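Local coordinates for 6-pyruvoyl tetrahydrobiopterin synthase (Plasmodium vivax, PDB 3LX3), which belongs to the 6-pyruvoyl tetrahydropterin synthase family and binds zinc within a six-chain assembly, at residues L151-V164 with S169-I180. Numbering follows the deposited sequence.
Sequences LPFLKTRSVNYMEV and SPSQKATVHRNI
Two groups grip the carbonyl oxygen of Asn160: Ile180 N donates to Asn160 O at 3.1 Å from well above the carbonyl plane, and a water bridges Asn160 O and Asn179 OD1, 2.8 Å from each. Beside this bond the chain ends in a salt bridge, with Lys155 NZ 2.8 Å from Ile180 OXT; bends at chi3 and chi4 (71° and 64°) curl the lysine from the helix back to the terminal carboxylate. The Ile180 side chain turns inward, with CD1 among Leu151, Leu154, Val159 and Met162, and Leu151 CD1 lies 3.7 Å from Ile180 CD1. These contacts join helix 151-156, which ends in a Schellman motif at Ser158, to the C-terminal end of a beta hairpin. The hairpin's strands, 161-167 and 172-179, are antiparallel, and 172-179 is one of the two outermost strands of the chain's five-strand antiparallel sheet, which runs on into a second subunit through Gln172 to Thr175. Met162 pairs with Arg178 and Val164 with Val176 through two backbone bonds each; Arg178 N to Met162 O measures 2.9 Å. On the face carrying Tyr161, Glu163 and His177, the tyrosine ring lies obliquely against the imidazole, planes 31° apart, and Tyr161 OH donates to the anti lone pair of Glu163 OE1 at 2.7 Å. Glu163 OE2 forms a salt bridge with Arg57, while Glu163 CG packs 3.4 Å from Thr175 CG2.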
ATOM      1  N   LEU A 151      -9.999  24.382 -20.294  1.00 28.81           N
ATOM      2  CA  LEU A 151      -8.699  25.018 -20.366  1.00 29.60           C
ATOM      3  C   LEU A 151      -8.756  26.470 -19.891  1.00 29.88           C
ATOM      4  O   LEU A 151      -7.891  26.872 -19.105  1.00 29.50           O
ATOM      5  CB  LEU A 151      -8.108  24.902 -21.781  1.00 29.37           C
ATOM      6  CG  LEU A 151      -6.791  25.612 -22.026  1.00 31.91           C
ATOM      7  CD1 LEU A 151      -5.688  25.013 -21.166  1.00 32.30           C
ATOM      8  CD2 LEU A 151      -6.451  25.518 -23.534  1.00 34.78           C
ATOM      9  N   PRO A 152      -9.770  27.262 -20.320  1.00 29.25           N
ATOM     10  CA  PRO A 152      -9.823  28.617 -19.768  1.00 29.86           C
ATOM     11  C   PRO A 152      -9.966  28.674 -18.259  1.00 29.52           C
ATOM     12  O   PRO A 152      -9.377  29.534 -17.626  1.00 29.39           O
ATOM     13  CB  PRO A 152     -11.061  29.242 -20.445  1.00 32.02           C
ATOM     14  CG  PRO A 152     -11.183  28.532 -21.707  1.00 34.24           C
ATOM     15  CD  PRO A 152     -10.635  27.122 -21.508  1.00 33.02           C
ATOM     16  N   PHE A 153     -10.733  27.752 -17.682  1.00 29.70           N
ATOM     17  CA  PHE A 153     -10.850  27.694 -16.228  1.00 28.87           C
ATOM     18  C   PHE A 153      -9.508  27.370 -15.592  1.00 26.07           C
ATOM     19  O   PHE A 153      -9.123  28.002 -14.595  1.00 26.28           O
ATOM     20  CB  PHE A 153     -11.901  26.680 -15.770  1.00 28.13           C
ATOM     21  CG  PHE A 153     -11.995  26.549 -14.266  1.00 27.14           C
ATOM     22  CD1 PHE A 153     -12.356  27.634 -13.479  1.00 30.92           C
ATOM     23  CD2 PHE A 153     -11.703  25.347 -13.644  1.00 30.86           C
ATOM     24  CE1 PHE A 153     -12.438  27.519 -12.096  1.00 29.73           C
ATOM     25  CE2 PHE A 153     -11.767  25.225 -12.283  1.00 32.65           C
ATOM     26  CZ  PHE A 153     -12.127  26.313 -11.502  1.00 32.32           C
ATOM     27  N   LEU A 154      -8.778  26.406 -16.164  1.00 25.41           N
ATOM     28  CA  LEU A 154      -7.445  26.082 -15.637  1.00 22.77           C
ATOM     29  C   LEU A 154      -6.558  27.338 -15.656  1.00 23.04           C
ATOM     30  O   LEU A 154      -5.827  27.617 -14.690  1.00 24.97           O
ATOM     31  CB  LEU A 154      -6.798  24.927 -16.416  1.00 23.13           C
ATOM     32  CG  LEU A 154      -7.399  23.537 -16.150  1.00 24.73           C
ATOM     33  CD1 LEU A 154      -7.104  22.545 -17.269  1.00 27.33           C
ATOM     34  CD2 LEU A 154      -6.853  22.993 -14.867  1.00 22.91           C
ATOM     35  N   LYS A 155      -6.618  28.087 -16.727  1.00 26.08           N
ATOM     36  CA  LYS A 155      -5.808  29.288 -16.802  1.00 28.26           C
ATOM     37  C   LYS A 155      -6.231  30.386 -15.811  1.00 27.74           C
ATOM     38  O   LYS A 155      -5.368  31.102 -15.277  1.00 29.23           O
ATOM     39  CB  LYS A 155      -5.706  29.774 -18.242  1.00 31.35           C
ATOM     40  CG  LYS A 155      -4.943  28.746 -19.102  1.00 33.34           C
ATOM     41  CD  LYS A 155      -4.493  29.252 -20.460  1.00 42.55           C
ATOM     42  CE  LYS A 155      -3.349  30.258 -20.359  1.00 42.03           C
ATOM     43  NZ  LYS A 155      -2.069  29.734 -19.814  1.00 35.92           N
ATOM     44  N   THR A 156      -7.529  30.502 -15.515  1.00 28.39           N
ATOM     45  CA  THR A 156      -7.978  31.436 -14.465  1.00 27.42           C
ATOM     46  C   THR A 156      -7.364  31.105 -13.106  1.00 28.85           C
ATOM     47  O   THR A 156      -7.182  31.981 -12.251  1.00 28.51           O
ATOM     48  CB  THR A 156      -9.547  31.528 -14.303  1.00 28.36           C
ATOM     49  OG1 THR A 156     -10.103  30.340 -13.701  1.00 31.28           O
ATOM     50  CG2 THR A 156     -10.228  31.855 -15.611  1.00 28.65           C
ATOM     51  N   ARG A 157      -7.099  29.819 -12.882  1.00 26.23           N
ATOM     52  CA  ARG A 157      -6.501  29.350 -11.618  1.00 24.34           C
ATOM     53  C   ARG A 157      -4.966  29.376 -11.597  1.00 25.60           C
ATOM     54  O   ARG A 157      -4.352  29.042 -10.612  1.00 26.66           O
ATOM     55  CB  ARG A 157      -6.980  27.928 -11.303  1.00 24.06           C
ATOM     56  CG  ARG A 157      -8.496  27.826 -11.062  1.00 25.27           C
ATOM     57  CD  ARG A 157      -8.984  28.663  -9.869  1.00 24.93           C
ATOM     58  NE  ARG A 157      -8.258  28.380  -8.645  1.00 23.82           N
ATOM     59  CZ  ARG A 157      -8.629  28.823  -7.434  1.00 23.09           C
ATOM     60  NH1 ARG A 157      -9.756  29.531  -7.269  1.00 27.52           N
ATOM     61  NH2 ARG A 157      -7.906  28.544  -6.386  1.00 22.58           N
ATOM     62  N   SER A 158      -4.374  29.792 -12.722  1.00 24.03           N
ATOM     63  CA  SER A 158      -2.915  29.891 -12.918  1.00 24.25           C
ATOM     64  C   SER A 158      -2.229  28.570 -13.248  1.00 23.87           C
ATOM     65  O   SER A 158      -1.002  28.487 -13.254  1.00 24.99           O
ATOM     66  CB  SER A 158      -2.186  30.587 -11.775  1.00 23.94           C
ATOM     67  OG  SER A 158      -1.916  29.762 -10.693  1.00 26.49           O
ATOM     68  N   VAL A 159      -3.005  27.524 -13.517  1.00 22.01           N
ATOM     69  CA  VAL A 159      -2.431  26.221 -13.808  1.00 24.04           C
ATOM     70  C   VAL A 159      -1.656  26.307 -15.119  1.00 23.41           C
ATOM     71  O   VAL A 159      -2.175  26.819 -16.099  1.00 24.22           O
ATOM     72  CB  VAL A 159      -3.509  25.133 -13.878  1.00 22.71           C
ATOM     73  CG1 VAL A 159      -2.904  23.771 -14.315  1.00 21.51           C
ATOM     74  CG2 VAL A 159      -4.147  24.969 -12.498  1.00 22.80           C
ATOM     75  N   ASN A 160      -0.404  25.853 -15.103  1.00 22.24           N
ATOM     76  CA  ASN A 160       0.416  25.837 -16.318  1.00 22.09           C
ATOM     77  C   ASN A 160       1.002  24.482 -16.735  1.00 21.93           C
ATOM     78  O   ASN A 160       1.803  24.395 -17.670  1.00 23.97           O
ATOM     79  CB  ASN A 160       1.504  26.890 -16.286  1.00 26.73           C
ATOM     80  CG  ASN A 160       2.601  26.599 -15.306  1.00 30.28           C
ATOM     81  OD1 ASN A 160       2.613  25.606 -14.622  1.00 27.20           O
ATOM     82  ND2 ASN A 160       3.594  27.474 -15.302  1.00 34.71           N
ATOM     83  N   TYR A 161       0.564  23.429 -16.047  1.00 19.80           N
ATOM     84  CA  TYR A 161       1.091  22.094 -16.295  1.00 20.61           C
ATOM     85  C   TYR A 161       0.079  21.066 -15.847  1.00 19.44           C
ATOM     86  O   TYR A 161      -0.453  21.155 -14.734  1.00 20.27           O
ATOM     87  CB  TYR A 161       2.367  21.914 -15.492  1.00 22.03           C
ATOM     88  CG  TYR A 161       3.059  20.583 -15.647  1.00 20.69           C
ATOM     89  CD1 TYR A 161       3.938  20.352 -16.707  1.00 26.71           C
ATOM     90  CD2 TYR A 161       2.870  19.580 -14.726  1.00 20.94           C
ATOM     91  CE1 TYR A 161       4.593  19.105 -16.828  1.00 25.04           C
ATOM     92  CE2 TYR A 161       3.518  18.336 -14.846  1.00 23.04           C
ATOM     93  CZ  TYR A 161       4.382  18.134 -15.887  1.00 24.25           C
ATOM     94  OH  TYR A 161       5.025  16.933 -16.066  1.00 25.61           O
ATOM     95  N   MET A 162      -0.204  20.098 -16.740  1.00 19.54           N
ATOM     96  CA  MET A 162      -1.150  19.012 -16.481  1.00 19.14           C
ATOM     97  C   MET A 162      -0.454  17.719 -16.860  1.00 19.21           C
ATOM     98  O   MET A 162       0.217  17.657 -17.888  1.00 19.73           O
ATOM     99  CB  MET A 162      -2.411  19.179 -17.345  1.00 21.12           C
ATOM    100  CG  MET A 162      -3.248  20.393 -16.931  1.00 21.79           C
ATOM    101  SD  MET A 162      -4.204  20.058 -15.478  1.00 23.82           S
ATOM    102  CE  MET A 162      -5.434  18.984 -16.179  1.00 21.40           C
ATOM    103  N   GLU A 163      -0.593  16.718 -15.994  1.00 19.21           N
ATOM    104  CA  GLU A 163       0.121  15.444 -16.179  1.00 18.43           C
ATOM    105  C   GLU A 163      -0.736  14.287 -15.690  1.00 17.16           C
ATOM    106  O   GLU A 163      -1.261  14.296 -14.577  1.00 20.12           O
ATOM    107  CB  GLU A 163       1.436  15.488 -15.404  1.00 20.14           C
ATOM    108  CG  GLU A 163       2.223  14.192 -15.370  1.00 20.66           C
ATOM    109  CD  GLU A 163       3.296  14.215 -14.286  1.00 21.08           C
ATOM    110  OE1 GLU A 163       4.284  14.952 -14.465  1.00 27.91           O
ATOM    111  OE2 GLU A 163       3.161  13.447 -13.329  1.00 23.64           O
ATOM    112  N   VAL A 164      -0.901  13.289 -16.547  1.00 16.60           N
ATOM    113  CA  VAL A 164      -1.628  12.080 -16.238  1.00 17.29           C
ATOM    114  C   VAL A 164      -0.707  10.870 -16.206  1.00 17.31           C
ATOM    115  O   VAL A 164       0.169  10.714 -17.070  1.00 18.34           O
ATOM    116  CB  VAL A 164      -2.748  11.852 -17.307  1.00 20.37           C
ATOM    117  CG1 VAL A 164      -3.216  10.437 -17.410  1.00 25.49           C
ATOM    118  CG2 VAL A 164      -3.923  12.841 -17.050  1.00 21.79           C
ATOM    119  N   SER A 169      -1.498  -2.040 -14.579  1.00 24.61           N
ATOM    120  CA  SER A 169      -1.379  -2.760 -13.305  1.00 26.00           C
ATOM    121  C   SER A 169      -0.416  -1.890 -12.514  1.00 28.46           C
ATOM    122  O   SER A 169       0.328  -1.096 -13.119  1.00 27.37           O
ATOM    123  CB  SER A 169      -0.868  -4.169 -13.553  1.00 27.94           C
ATOM    124  OG  SER A 169       0.491  -4.155 -13.892  1.00 32.55           O
ATOM    125  N   PRO A 170      -0.428  -1.998 -11.195  1.00 28.53           N
ATOM    126  CA  PRO A 170       0.380  -0.982 -10.482  1.00 32.49           C
ATOM    127  C   PRO A 170       1.865  -1.048 -10.827  1.00 32.23           C
ATOM    128  O   PRO A 170       2.551  -0.009 -10.739  1.00 36.00           O
ATOM    129  CB  PRO A 170       0.121  -1.283  -9.004  1.00 36.32           C
ATOM    130  CG  PRO A 170      -1.168  -2.080  -9.001  1.00 38.56           C
ATOM    131  CD  PRO A 170      -1.161  -2.879 -10.284  1.00 32.19           C
ATOM    132  N   SER A 171       2.339  -2.204 -11.281  1.00 26.83           N
ATOM    133  CA  SER A 171       3.773  -2.340 -11.621  1.00 24.68           C
ATOM    134  C   SER A 171       4.223  -1.708 -12.918  1.00 25.06           C
ATOM    135  O   SER A 171       5.423  -1.703 -13.212  1.00 24.65           O
ATOM    136  CB  SER A 171       4.179  -3.807 -11.658  1.00 27.35           C
ATOM    137  OG  SER A 171       3.539  -4.515 -12.704  1.00 31.29           O
ATOM    138  N   GLN A 172       3.294  -1.222 -13.747  1.00 22.40           N
ATOM    139  CA  GLN A 172       3.723  -0.611 -14.991  1.00 21.14           C
ATOM    140  C   GLN A 172       2.856   0.577 -15.374  1.00 19.75           C
ATOM    141  O   GLN A 172       1.639   0.426 -15.597  1.00 22.57           O
ATOM    142  CB  GLN A 172       3.779  -1.621 -16.119  1.00 22.95           C
ATOM    143  CG  GLN A 172       2.624  -2.494 -16.297  1.00 28.52           C
ATOM    144  CD  GLN A 172       2.868  -3.573 -17.368  1.00 33.45           C
ATOM    145  OE1 GLN A 172       3.732  -4.431 -17.220  1.00 31.78           O
ATOM    146  NE2 GLN A 172       2.079  -3.513 -18.464  1.00 33.15           N
ATOM    147  N   LYS A 173       3.466   1.749 -15.362  1.00 19.13           N
ATOM    148  CA  LYS A 173       2.730   2.998 -15.527  1.00 20.32           C
ATOM    149  C   LYS A 173       3.354   3.825 -16.636  1.00 18.52           C
ATOM    150  O   LYS A 173       4.574   3.762 -16.898  1.00 19.48           O
ATOM    151  CB  LYS A 173       2.819   3.817 -14.236  1.00 20.68           C
ATOM    152  CG  LYS A 173       2.403   3.060 -12.991  1.00 25.30           C
ATOM    153  CD  LYS A 173       2.400   3.995 -11.806  1.00 27.47           C
ATOM    154  CE  LYS A 173       1.961   3.216 -10.568  1.00 33.72           C
ATOM    155  NZ  LYS A 173       1.789   4.090  -9.403  1.00 34.72           N
ATOM    156  N   ALA A 174       2.516   4.611 -17.302  1.00 16.46           N
ATOM    157  CA  ALA A 174       2.956   5.592 -18.270  1.00 15.90           C
ATOM    158  C   ALA A 174       2.419   6.952 -17.890  1.00 16.86           C
ATOM    159  O   ALA A 174       1.269   7.101 -17.526  1.00 16.67           O
ATOM    160  CB  ALA A 174       2.463   5.236 -19.687  1.00 17.85           C
ATOM    161  N   THR A 175       3.292   7.956 -18.018  1.00 16.48           N
ATOM    162  CA  THR A 175       3.004   9.341 -17.652  1.00 17.28           C
ATOM    163  C   THR A 175       3.245  10.298 -18.820  1.00 17.82           C
ATOM    164  O   THR A 175       4.322  10.286 -19.481  1.00 17.96           O
ATOM    165  CB  THR A 175       3.885   9.773 -16.473  1.00 18.31           C
ATOM    166  OG1 THR A 175       3.579   8.909 -15.381  1.00 18.24           O
ATOM    167  CG2 THR A 175       3.601  11.203 -16.063  1.00 19.66           C
ATOM    168  N   VAL A 176       2.236  11.138 -19.101  1.00 17.49           N
ATOM    169  CA  VAL A 176       2.267  12.114 -20.178  1.00 18.59           C
ATOM    170  C   VAL A 176       1.841  13.474 -19.624  1.00 17.24           C
ATOM    171  O   VAL A 176       1.100  13.547 -18.644  1.00 17.46           O
ATOM    172  CB  VAL A 176       1.372  11.674 -21.376  1.00 20.67           C
ATOM    173  CG1 VAL A 176       1.941  10.397 -22.017  1.00 19.71           C
ATOM    174  CG2 VAL A 176      -0.062  11.498 -20.936  1.00 21.40           C
ATOM    175  N   HIS A 177       2.315  14.544 -20.253  1.00 19.51           N
ATOM    176  CA  HIS A 177       2.004  15.903 -19.783  1.00 19.84           C
ATOM    177  C   HIS A 177       1.824  16.876 -20.915  1.00 22.12           C
ATOM    178  O   HIS A 177       2.203  16.607 -22.078  1.00 21.50           O
ATOM    179  CB  HIS A 177       3.105  16.428 -18.841  1.00 20.48           C
ATOM    180  CG  HIS A 177       4.397  16.702 -19.511  1.00 24.03           C
ATOM    181  ND1 HIS A 177       5.473  15.841 -19.442  1.00 33.35           N
ATOM    182  CD2 HIS A 177       4.796  17.752 -20.267  1.00 29.00           C
ATOM    183  CE1 HIS A 177       6.482  16.356 -20.131  1.00 36.35           C
ATOM    184  NE2 HIS A 177       6.098  17.514 -20.642  1.00 34.09           N
ATOM    185  N   ARG A 178       1.215  18.001 -20.546  1.00 20.57           N
ATOM    186  CA  ARG A 178       1.077  19.152 -21.409  1.00 22.17           C
ATOM    187  C   ARG A 178       1.355  20.401 -20.592  1.00 22.07           C
ATOM    188  O   ARG A 178       0.855  20.603 -19.495  1.00 21.40           O
ATOM    189  CB  ARG A 178      -0.307  19.205 -22.025  1.00 23.89           C
ATOM    190  CG  ARG A 178      -0.396  20.151 -23.215  1.00 28.14           C
ATOM    191  CD  ARG A 178      -1.836  20.364 -23.657  1.00 30.08           C
ATOM    192  NE  ARG A 178      -2.482  19.131 -24.119  1.00 34.45           N
ATOM    193  CZ  ARG A 178      -3.774  19.045 -24.455  1.00 37.58           C
ATOM    194  NH1 ARG A 178      -4.567  20.094 -24.371  1.00 42.49           N
ATOM    195  NH2 ARG A 178      -4.255  17.889 -24.852  1.00 46.15           N
ATOM    196  N   ASN A 179       2.144  21.287 -21.197  1.00 21.80           N
ATOM    197  CA  ASN A 179       2.342  22.620 -20.660  1.00 24.03           C
ATOM    198  C   ASN A 179       1.241  23.474 -21.274  1.00 26.83           C
ATOM    199  O   ASN A 179       1.015  23.407 -22.496  1.00 26.07           O
ATOM    200  CB  ASN A 179       3.703  23.144 -21.102  1.00 25.88           C
ATOM    201  CG  ASN A 179       4.836  22.309 -20.549  1.00 30.02           C
ATOM    202  OD1 ASN A 179       5.089  22.311 -19.346  1.00 33.89           O
ATOM    203  ND2 ASN A 179       5.526  21.593 -21.423  1.00 37.69           N
ATOM    204  N   ILE A 180       0.525  24.219 -20.440  1.00 25.42           N
ATOM    205  CA  ILE A 180      -0.612  24.981 -20.903  1.00 25.89           C
ATOM    206  C   ILE A 180      -0.489  26.446 -20.477  1.00 30.04           C
ATOM    207  O   ILE A 180       0.433  26.773 -19.711  1.00 25.85           O
ATOM    208  CB  ILE A 180      -1.942  24.389 -20.427  1.00 25.55           C
ATOM    209  CG1 ILE A 180      -2.038  24.364 -18.892  1.00 27.56           C
ATOM    210  CG2 ILE A 180      -2.117  22.947 -20.949  1.00 26.92           C
ATOM    211  CD1 ILE A 180      -3.431  24.043 -18.351  1.00 25.89           C
ATOM    212  OXT ILE A 180      -1.297  27.289 -20.920  1.00 29.87           O
TER
HETATM  213  O   HOH W   1       4.609  24.412 -17.564  1.00 37.63           O